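Local coordinates for protein phosphoribosylaminoimidazole-succinocarboxamide synthase (Pyrococcus horikoshii, PDB 4O84) that catalyses the ATP-dependent joining of L-aspartate to the carboxylate of 5-amino-1-(5-phospho-D-ribosyl)imidazole-4-carboxylate, giving SAICAR in de novo purine biosynthesis, at residues 93-98 with 170-175; 174-179 with 190-195. All coordinates share one frame; numbering follows the deposited sequence.

Contact 1 of 2, residues 93-98 with 170-175. With 5GP (guanosine-5'-monophosphate), chain J.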
ATOM      1  N   ARG A  93      11.980  -0.218   6.991  1.00 15.32           N
ATOM      2  CA  ARG A  93      12.429  -1.432   6.340  1.00 15.23           C
ATOM      3  C   ARG A  93      11.229  -2.319   5.979  1.00 15.34           C
ATOM      4  O   ARG A  93      10.364  -2.586   6.815  1.00 14.66           O
ATOM      5  CB  ARG A  93      13.453  -2.159   7.238  1.00 15.55           C
ATOM      6  CG  ARG A  93      14.392  -1.203   7.980  1.00 15.93           C
ATOM      7  CD  ARG A  93      15.531  -1.916   8.704  1.00 17.70           C
ATOM      8  NE  ARG A  93      16.560  -2.337   7.778  1.00 18.42           N
ATOM      9  CZ  ARG A  93      17.825  -1.923   7.801  1.00 19.57           C
ATOM     10  NH1 ARG A  93      18.678  -2.356   6.873  1.00 19.50           N
ATOM     11  NH2 ARG A  93      18.248  -1.107   8.752  1.00 19.35           N
ATOM     12  N   ASN A  94      11.172  -2.753   4.720  1.00 15.09           N
ATOM     13  CA  ASN A  94      10.139  -3.697   4.255  1.00 14.96           C
ATOM     14  C   ASN A  94      10.677  -5.107   4.005  1.00 15.38           C
ATOM     15  O   ASN A  94       9.944  -6.099   4.088  1.00 15.37           O
ATOM     16  CB  ASN A  94       9.501  -3.185   2.965  1.00 14.78           C
ATOM     17  CG  ASN A  94       8.851  -1.839   3.155  1.00 14.56           C
ATOM     18  OD1 ASN A  94       7.997  -1.695   4.020  1.00 14.45           O
ATOM     19  ND2 ASN A  94       9.293  -0.836   2.391  1.00 13.51           N
ATOM     20  N   VAL A  95      11.951  -5.160   3.632  1.00 15.46           N
ATOM     21  CA  VAL A  95      12.627  -6.387   3.241  1.00 15.80           C
ATOM     22  C   VAL A  95      13.960  -6.374   3.989  1.00 14.83           C
ATOM     23  O   VAL A  95      14.593  -5.335   4.082  1.00 14.17           O
ATOM     24  CB  VAL A  95      12.832  -6.421   1.691  1.00 16.28           C
ATOM     25  CG1 VAL A  95      13.749  -7.548   1.265  1.00 17.54           C
ATOM     26  CG2 VAL A  95      11.495  -6.523   0.973  1.00 16.95           C
ATOM     27  N   VAL A  96      14.343  -7.520   4.537  1.00 15.59           N
ATOM     28  CA  VAL A  96      15.607  -7.699   5.271  1.00 16.21           C
ATOM     29  C   VAL A  96      16.834  -7.484   4.374  1.00 16.33           C
ATOM     30  O   VAL A  96      17.050  -8.216   3.406  1.00 17.22           O
ATOM     31  CB  VAL A  96      15.687  -9.106   5.932  1.00 16.95           C
ATOM     32  CG1 VAL A  96      17.067  -9.359   6.566  1.00 16.62           C
ATOM     33  CG2 VAL A  96      14.589  -9.301   6.981  1.00 17.19           C
ATOM     34  N   ALA A  97      17.633  -6.491   4.721  1.00 16.61           N
ATOM     35  CA  ALA A  97      18.891  -6.206   4.035  1.00 17.75           C
ATOM     36  C   ALA A  97      19.813  -5.436   4.977  1.00 17.81           C
ATOM     37  O   ALA A  97      19.380  -4.951   6.028  1.00 18.28           O
ATOM     38  CB  ALA A  97      18.640  -5.393   2.762  1.00 16.14           C
ATOM     39  N   GLY A  98      21.081  -5.326   4.578  1.00 18.76           N
ATOM     40  CA  GLY A  98      22.092  -4.568   5.315  1.00 19.60           C
ATOM     41  C   GLY A  98      22.119  -4.904   6.796  1.00 20.10           C
ATOM     42  O   GLY A  98      22.088  -6.078   7.182  1.00 19.89           O
ATOM     43  N   ILE A 170      11.206  -2.930  -5.831  1.00 18.19           N
ATOM     44  CA  ILE A 170      11.008  -3.181  -4.411  1.00 17.49           C
ATOM     45  C   ILE A 170      11.658  -2.071  -3.580  1.00 17.29           C
ATOM     46  O   ILE A 170      12.884  -1.836  -3.646  1.00 16.41           O
ATOM     47  CB  ILE A 170      11.602  -4.547  -3.991  1.00 17.96           C
ATOM     48  CG1 ILE A 170      10.991  -5.674  -4.829  1.00 18.27           C
ATOM     49  CG2 ILE A 170      11.407  -4.807  -2.493  1.00 17.07           C
ATOM     50  CD1 ILE A 170      11.868  -6.902  -4.894  1.00 19.08           C
ATOM     51  N   LEU A 171      10.843  -1.379  -2.804  1.00 16.22           N
ATOM     52  CA  LEU A 171      11.401  -0.512  -1.787  1.00 16.64           C
ATOM     53  C   LEU A 171      11.846  -1.404  -0.626  1.00 17.05           C
ATOM     54  O   LEU A 171      11.028  -1.819   0.184  1.00 18.53           O
ATOM     55  CB  LEU A 171      10.373   0.513  -1.322  1.00 16.37           C
ATOM     56  CG  LEU A 171      10.889   1.569  -0.319  1.00 15.54           C
ATOM     57  CD1 LEU A 171      12.081   2.321  -0.879  1.00 15.32           C
ATOM     58  CD2 LEU A 171       9.769   2.542   0.028  1.00 15.43           C
ATOM     59  N   VAL A 172      13.134  -1.736  -0.591  1.00 17.19           N
ATOM     60  CA  VAL A 172      13.696  -2.636   0.420  1.00 16.10           C
ATOM     61  C   VAL A 172      13.789  -1.939   1.786  1.00 15.68           C
ATOM     62  O   VAL A 172      13.312  -2.459   2.789  1.00 15.72           O
ATOM     63  CB  VAL A 172      15.071  -3.192  -0.045  1.00 15.93           C
ATOM     64  CG1 VAL A 172      15.845  -3.830   1.115  1.00 14.89           C
ATOM     65  CG2 VAL A 172      14.859  -4.189  -1.188  1.00 15.31           C
ATOM     66  N   ASP A 173      14.388  -0.753   1.808  1.00 16.03           N
ATOM     67  CA  ASP A 173      14.444   0.080   3.013  1.00 16.11           C
ATOM     68  C   ASP A 173      14.873   1.472   2.544  1.00 17.41           C
ATOM     69  O   ASP A 173      15.231   1.639   1.359  1.00 17.14           O
ATOM     70  CB  ASP A 173      15.395  -0.496   4.090  1.00 15.85           C
ATOM     71  CG  ASP A 173      16.818  -0.745   3.567  1.00 16.28           C
ATOM     72  OD1 ASP A 173      17.365   0.103   2.849  1.00 16.60           O
ATOM     73  OD2 ASP A 173      17.403  -1.797   3.863  1.00 17.37           O
ATOM     74  N   PHE A 174      14.827   2.453   3.449  1.00 17.58           N
ATOM     75  CA  PHE A 174      15.219   3.825   3.143  1.00 18.14           C
ATOM     76  C   PHE A 174      15.349   4.646   4.421  1.00 19.39           C
ATOM     77  O   PHE A 174      14.784   4.270   5.450  1.00 19.31           O
ATOM     78  CB  PHE A 174      14.262   4.495   2.129  1.00 18.05           C
ATOM     79  CG  PHE A 174      12.858   4.746   2.639  1.00 18.33           C
ATOM     80  CD1 PHE A 174      12.388   6.051   2.799  1.00 18.95           C
ATOM     81  CD2 PHE A 174      11.992   3.695   2.916  1.00 18.18           C
ATOM     82  CE1 PHE A 174      11.080   6.298   3.248  1.00 19.05           C
ATOM     83  CE2 PHE A 174      10.700   3.942   3.372  1.00 18.51           C
ATOM     84  CZ  PHE A 174      10.245   5.236   3.540  1.00 18.22           C
ATOM     85  N   LYS A 175      16.088   5.758   4.331  1.00 19.38           N
ATOM     86  CA  LYS A 175      16.319   6.669   5.443  1.00 19.72           C
ATOM     87  C   LYS A 175      15.642   8.017   5.179  1.00 20.18           C
ATOM     88  O   LYS A 175      15.761   8.577   4.103  1.00 20.48           O
ATOM     89  CB  LYS A 175      17.818   6.897   5.661  1.00 20.30           C
ATOM     90  CG  LYS A 175      18.158   8.039   6.638  1.00 21.87           C
ATOM     91  CD  LYS A 175      19.570   8.597   6.460  1.00 24.03           C
ATOM     92  CE  LYS A 175      19.798   9.317   5.129  1.00 23.49           C
ATOM     93  NZ  LYS A 175      19.536  10.773   5.154  1.00 24.71           N
TER
HETATM   94  P   5GP J 308      21.679  -0.008   6.775  1.00 35.14           P
HETATM   95  O1P 5GP J 308      21.168  -1.387   6.409  1.00 32.22           O
HETATM   96  O2P 5GP J 308      23.092   0.211   6.294  1.00 35.11           O
HETATM   97  O3P 5GP J 308      21.400   0.376   8.210  1.00 33.46           O
HETATM   98  O5' 5GP J 308      20.813   1.118   5.974  1.00 34.37           O
HETATM   99  C5' 5GP J 308      19.375   1.150   5.882  1.00 33.41           C
HETATM  100  C4' 5GP J 308      18.839   2.084   4.777  1.00 32.63           C
HETATM  101  O4' 5GP J 308      18.969   3.457   5.139  1.00 34.21           O
HETATM  102  C3' 5GP J 308      19.554   1.977   3.429  1.00 33.68           C
HETATM  103  O3' 5GP J 308      18.614   2.290   2.386  1.00 31.84           O
HETATM  104  C2' 5GP J 308      20.609   3.057   3.468  1.00 33.61           C
HETATM  105  O2' 5GP J 308      20.962   3.518   2.153  1.00 31.88           O
HETATM  106  C1' 5GP J 308      19.913   4.128   4.297  1.00 33.51           C
HETATM  107  N9  5GP J 308      20.902   4.867   5.110  1.00 35.32           N
HETATM  108  C8  5GP J 308      21.158   4.674   6.420  1.00 34.42           C
HETATM  109  N7  5GP J 308      22.121   5.528   6.853  1.00 34.65           N
HETATM  110  C5  5GP J 308      22.509   6.275   5.810  1.00 35.89           C
HETATM  111  C6  5GP J 308      23.483   7.369   5.578  1.00 36.51           C
HETATM  112  O6  5GP J 308      24.193   7.787   6.512  1.00 35.81           O
HETATM  113  N1  5GP J 308      23.571   7.892   4.339  1.00 36.20           N
HETATM  114  C2  5GP J 308      22.807   7.463   3.311  1.00 37.37           C
HETATM  115  N2  5GP J 308      22.974   8.050   2.090  1.00 35.81           N
HETATM  116  N3  5GP J 308      21.885   6.459   3.456  1.00 36.52           N
HETATM  117  C4  5GP J 308      21.697   5.844   4.656  1.00 35.83           C
HETATM  118  O   HOH W   1      16.292  -3.648   5.492  1.00 14.90           O
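Arg93 and Asp173 form an antiparallel non-hydrogen-bonded pair with CA atoms 4.2 Å apart, and just beyond it the chain turns a corner at Asn94, where Val172 O accepts from two consecutive amides, Asn94 N at 2.9 Å and Val95 N at 3.1 Å. The second donor lies in the carbonyl plane on a lone pair, whereas the first is tilted 29° out of that plane. Asn94 ND2 adds a bond to Leu171 O at 3.0 Å, from above the Leu171 carbonyl plane; ND2 is also hydrogen-bonded to Asn157 OD1 on helix 143-165. Val172 CG1 packs 3.6 Å from Ala97 CB, and Val95 meets Ile170 through their CG2 methyls. Arg93 and Asp173 run side by side in the same direction, their guanidinium and carboxylate planes 78° apart, with a rather long salt bridge of 3.3 Å from Arg93 NH1 to Asp173 OD2. A bend at chi3 (76°) of Arg93 directs NH1 to the GMP phosphate, whose O1P it meets at the guanidinium edge, 2.7 Å away; NH2 pairs with Glu118, and a water accepting from NE also bonds Asp173 OD2. Asp173 divides its oxygens: OD1 accepts from the ribose O3' at 2.6 Å, while OD2 faces Arg93 and also pairs with Arg198. Replacing Arg93 by a leucine would probably leave O1P without this charged donor, and Asp173 OD2 and Glu118 each short of a positive partner. The paired acid and base help form a ribose-phosphate pocket where strand 84-93 gives way to the turn at Asn94, beside strand 169-180, consistent with recognition of a phosphoribosyl substrate.

Contact 2 of 2, residues 174-179 with 190-195. With 5GP (guanosine-5'-monophosphate), chain J.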
ATOM      1  N   PHE A 174      14.827   2.453   3.449  1.00 17.58           N
ATOM      2  CA  PHE A 174      15.219   3.825   3.143  1.00 18.14           C
ATOM      3  C   PHE A 174      15.349   4.646   4.421  1.00 19.39           C
ATOM      4  O   PHE A 174      14.784   4.270   5.450  1.00 19.31           O
ATOM      5  CB  PHE A 174      14.262   4.495   2.129  1.00 18.05           C
ATOM      6  CG  PHE A 174      12.858   4.746   2.639  1.00 18.33           C
ATOM      7  CD1 PHE A 174      12.388   6.051   2.799  1.00 18.95           C
ATOM      8  CD2 PHE A 174      11.992   3.695   2.916  1.00 18.18           C
ATOM      9  CE1 PHE A 174      11.080   6.298   3.248  1.00 19.05           C
ATOM     10  CE2 PHE A 174      10.700   3.942   3.372  1.00 18.51           C
ATOM     11  CZ  PHE A 174      10.245   5.236   3.540  1.00 18.22           C
ATOM     12  N   LYS A 175      16.088   5.758   4.331  1.00 19.38           N
ATOM     13  CA  LYS A 175      16.319   6.669   5.443  1.00 19.72           C
ATOM     14  C   LYS A 175      15.642   8.017   5.179  1.00 20.18           C
ATOM     15  O   LYS A 175      15.761   8.577   4.103  1.00 20.48           O
ATOM     16  CB  LYS A 175      17.818   6.897   5.661  1.00 20.30           C
ATOM     17  CG  LYS A 175      18.158   8.039   6.638  1.00 21.87           C
ATOM     18  CD  LYS A 175      19.570   8.597   6.460  1.00 24.03           C
ATOM     19  CE  LYS A 175      19.798   9.317   5.129  1.00 23.49           C
ATOM     20  NZ  LYS A 175      19.536  10.773   5.154  1.00 24.71           N
ATOM     21  N   LEU A 176      14.952   8.522   6.193  1.00 20.37           N
ATOM     22  CA  LEU A 176      14.318   9.833   6.164  1.00 19.48           C
ATOM     23  C   LEU A 176      14.921  10.697   7.250  1.00 19.72           C
ATOM     24  O   LEU A 176      15.443  10.189   8.266  1.00 18.42           O
ATOM     25  CB  LEU A 176      12.805   9.720   6.397  1.00 19.02           C
ATOM     26  CG  LEU A 176      11.966   8.947   5.375  1.00 18.79           C
ATOM     27  CD1 LEU A 176      10.503   8.945   5.775  1.00 18.51           C
ATOM     28  CD2 LEU A 176      12.151   9.524   3.962  1.00 18.92           C
ATOM     29  N   GLU A 177      14.857  12.005   7.020  1.00 19.31           N
ATOM     30  CA  GLU A 177      15.156  12.989   8.041  1.00 20.08           C
ATOM     31  C   GLU A 177      14.033  14.026   8.092  1.00 20.59           C
ATOM     32  O   GLU A 177      13.295  14.242   7.106  1.00 19.70           O
ATOM     33  CB  GLU A 177      16.512  13.645   7.816  1.00 19.46           C
ATOM     34  CG  GLU A 177      17.654  12.632   7.761  1.00 19.98           C
ATOM     35  CD  GLU A 177      19.036  13.249   7.602  1.00 20.49           C
ATOM     36  OE1 GLU A 177      19.251  14.434   7.957  1.00 19.85           O
ATOM     37  OE2 GLU A 177      19.929  12.526   7.130  1.00 21.85           O
ATOM     38  N   PHE A 178      13.923  14.647   9.259  1.00 19.58           N
ATOM     39  CA  PHE A 178      12.777  15.452   9.619  1.00 19.89           C
ATOM     40  C   PHE A 178      13.254  16.680  10.369  1.00 20.58           C
ATOM     41  O   PHE A 178      14.301  16.657  11.054  1.00 19.29           O
ATOM     42  CB  PHE A 178      11.838  14.667  10.547  1.00 19.50           C
ATOM     43  CG  PHE A 178      11.068  13.573   9.867  1.00 19.62           C
ATOM     44  CD1 PHE A 178       9.894  13.850   9.173  1.00 19.34           C
ATOM     45  CD2 PHE A 178      11.502  12.255   9.943  1.00 19.80           C
ATOM     46  CE1 PHE A 178       9.186  12.832   8.553  1.00 20.34           C
ATOM     47  CE2 PHE A 178      10.793  11.231   9.325  1.00 20.46           C
ATOM     48  CZ  PHE A 178       9.629  11.519   8.638  1.00 20.51           C
ATOM     49  N   GLY A 179      12.469  17.745  10.242  1.00 21.96           N
ATOM     50  CA  GLY A 179      12.654  18.936  11.027  1.00 24.17           C
ATOM     51  C   GLY A 179      11.352  19.606  11.426  1.00 26.37           C
ATOM     52  O   GLY A 179      10.249  19.197  11.023  1.00 25.06           O
ATOM     53  N   ASP A 190      15.828  16.521   4.121  1.00 18.90           N
ATOM     54  CA  ASP A 190      16.942  15.844   3.437  1.00 19.47           C
ATOM     55  C   ASP A 190      16.572  15.492   1.990  1.00 19.27           C
ATOM     56  O   ASP A 190      16.068  16.353   1.282  1.00 18.28           O
ATOM     57  CB  ASP A 190      17.456  14.642   4.239  1.00 19.85           C
ATOM     58  CG  ASP A 190      18.827  14.166   3.776  1.00 19.45           C
ATOM     59  OD1 ASP A 190      18.938  13.002   3.372  1.00 19.46           O
ATOM     60  OD2 ASP A 190      19.790  14.941   3.810  1.00 19.41           O
ATOM     61  N   GLU A 191      16.814  14.248   1.559  1.00 18.76           N
ATOM     62  CA  GLU A 191      16.573  13.850   0.167  1.00 18.80           C
ATOM     63  C   GLU A 191      15.843  12.508   0.123  1.00 18.95           C
ATOM     64  O   GLU A 191      15.736  11.829   1.127  1.00 18.39           O
ATOM     65  CB  GLU A 191      17.897  13.737  -0.610  1.00 18.59           C
ATOM     66  CG  GLU A 191      18.683  12.466  -0.302  1.00 19.22           C
ATOM     67  CD  GLU A 191      20.030  12.419  -0.975  1.00 21.28           C
ATOM     68  OE1 GLU A 191      20.086  12.202  -2.208  1.00 23.12           O
ATOM     69  OE2 GLU A 191      21.045  12.591  -0.268  1.00 23.03           O
ATOM     70  N   ILE A 192      15.337  12.144  -1.051  1.00 19.66           N
ATOM     71  CA  ILE A 192      14.830  10.802  -1.287  1.00 19.69           C
ATOM     72  C   ILE A 192      15.354  10.349  -2.650  1.00 19.66           C
ATOM     73  O   ILE A 192      14.852  10.752  -3.713  1.00 18.35           O
ATOM     74  CB  ILE A 192      13.284  10.706  -1.197  1.00 19.47           C
ATOM     75  CG1 ILE A 192      12.763  11.277   0.121  1.00 19.91           C
ATOM     76  CG2 ILE A 192      12.828   9.265  -1.366  1.00 19.94           C
ATOM     77  CD1 ILE A 192      11.274  11.532   0.125  1.00 20.65           C
ATOM     78  N   SER A 193      16.391   9.514  -2.601  1.00 19.72           N
ATOM     79  CA  SER A 193      17.075   9.094  -3.815  1.00 18.91           C
ATOM     80  C   SER A 193      17.707   7.718  -3.659  1.00 19.25           C
ATOM     81  O   SER A 193      17.721   7.155  -2.559  1.00 18.16           O
ATOM     82  CB  SER A 193      18.120  10.151  -4.231  1.00 18.63           C
ATOM     83  OG  SER A 193      19.197  10.218  -3.320  1.00 17.71           O
ATOM     84  N   PRO A 194      18.233   7.159  -4.771  1.00 19.48           N
ATOM     85  CA  PRO A 194      18.943   5.884  -4.686  1.00 18.53           C
ATOM     86  C   PRO A 194      20.182   5.974  -3.778  1.00 18.24           C
ATOM     87  O   PRO A 194      20.754   4.947  -3.435  1.00 17.38           O
ATOM     88  CB  PRO A 194      19.333   5.576  -6.159  1.00 18.60           C
ATOM     89  CG  PRO A 194      18.444   6.446  -6.996  1.00 19.01           C
ATOM     90  CD  PRO A 194      18.133   7.661  -6.162  1.00 19.09           C
ATOM     91  N   ASP A 195      20.582   7.185  -3.384  1.00 18.07           N
ATOM     92  CA  ASP A 195      21.600   7.343  -2.349  1.00 18.02           C
ATOM     93  C   ASP A 195      21.093   6.929  -0.957  1.00 18.34           C
ATOM     94  O   ASP A 195      21.862   6.386  -0.137  1.00 16.76           O
ATOM     95  CB  ASP A 195      22.119   8.787  -2.299  1.00 18.59           C
ATOM     96  CG  ASP A 195      23.357   9.005  -3.168  1.00 19.38           C
ATOM     97  OD1 ASP A 195      24.055  10.015  -2.929  1.00 18.93           O
ATOM     98  OD2 ASP A 195      23.626   8.186  -4.087  1.00 19.27           O
TER
HETATM   99  P   5GP J 308      21.679  -0.008   6.775  1.00 35.14           P
HETATM  100  O1P 5GP J 308      21.168  -1.387   6.409  1.00 32.22           O
HETATM  101  O2P 5GP J 308      23.092   0.211   6.294  1.00 35.11           O
HETATM  102  O3P 5GP J 308      21.400   0.376   8.210  1.00 33.46           O
HETATM  103  O5' 5GP J 308      20.813   1.118   5.974  1.00 34.37           O
HETATM  104  C5' 5GP J 308      19.375   1.150   5.882  1.00 33.41           C
HETATM  105  C4' 5GP J 308      18.839   2.084   4.777  1.00 32.63           C
HETATM  106  O4' 5GP J 308      18.969   3.457   5.139  1.00 34.21           O
HETATM  107  C3' 5GP J 308      19.554   1.977   3.429  1.00 33.68           C
HETATM  108  O3' 5GP J 308      18.614   2.290   2.386  1.00 31.84           O
HETATM  109  C2' 5GP J 308      20.609   3.057   3.468  1.00 33.61           C
HETATM  110  O2' 5GP J 308      20.962   3.518   2.153  1.00 31.88           O
HETATM  111  C1' 5GP J 308      19.913   4.128   4.297  1.00 33.51           C
HETATM  112  N9  5GP J 308      20.902   4.867   5.110  1.00 35.32           N
HETATM  113  C8  5GP J 308      21.158   4.674   6.420  1.00 34.42           C
HETATM  114  N7  5GP J 308      22.121   5.528   6.853  1.00 34.65           N
HETATM  115  C5  5GP J 308      22.509   6.275   5.810  1.00 35.89           C
HETATM  116  C6  5GP J 308      23.483   7.369   5.578  1.00 36.51           C
HETATM  117  O6  5GP J 308      24.193   7.787   6.512  1.00 35.81           O
HETATM  118  N1  5GP J 308      23.571   7.892   4.339  1.00 36.20           N
HETATM  119  C2  5GP J 308      22.807   7.463   3.311  1.00 37.37           C
HETATM  120  N2  5GP J 308      22.974   8.050   2.090  1.00 35.81           N
HETATM  121  N3  5GP J 308      21.885   6.459   3.456  1.00 36.52           N
HETATM  122  C4  5GP J 308      21.697   5.844   4.656  1.00 35.83           C
HETATM  123  O   HOH W   2      15.108   8.830   1.490  1.00 22.17           O
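Lys175 NZ joins two acidic side chains, donating to Asp190 OD1 at 2.9 Å across the contact and to Glu177 OE2 at 2.7 Å, two residues along the same segment. The ammonium approaches Asp190 OD1 from above the carboxylate, 57° out of its plane, and meets Glu177 OE2 on the anti side, also tilted from the carboxylate plane. Bends at chi3 (66°) and chi4 bring NZ to this position while CD passes 3.8 Å from C5 of the GMP base. The two carboxylates are stacked with planes only 2° apart, and Glu177 OE2 lies 3.9 Å from Asp190 OD1; the shared lysine probably offsets their repulsion. Nearer the backbone, the CB atoms of Glu177 and Asp190 touch at 3.8 Å. Farther along, one water donates to both Lys175 O and Glu191 O, and Leu176 CD2 rests loosely on Ile192 CG1, 4.3 Å away. In the next shell Lys13 pairs with Asp190 OD2 and Glu191 OE2, and Lys45 holds Asp195 OD1. Asp195 O accepts from the guanine N2 at 3.0 Å. The Lys175 chain and Asp195 O line the base side of the nucleotide pocket, with the salt-bridge network as a second shell that positions the lysine.

In the fold
Strand 169-180 runs through both contacts, which share Phe174 and Lys175 and have centres about 13 Å apart. The centre of contact 1 lies about 11 Å, and that of contact 2 about 2 Å, from the centre of the chain. The bound GMP touches both, which makes them parts of one pocket: residues 93-98 with 170-175 serve its phosphate and ribose, whereas 174-179 with 190-195 reach its guanine through Lys175 and Asp195. Lys175 links the two regions physically, its CB lying 3.7 Å from the ribose O4' before CD and CE pass against the purine ring. Ser99, Arg198 and Arg214 supply further hydrogen bonds to the nucleotide.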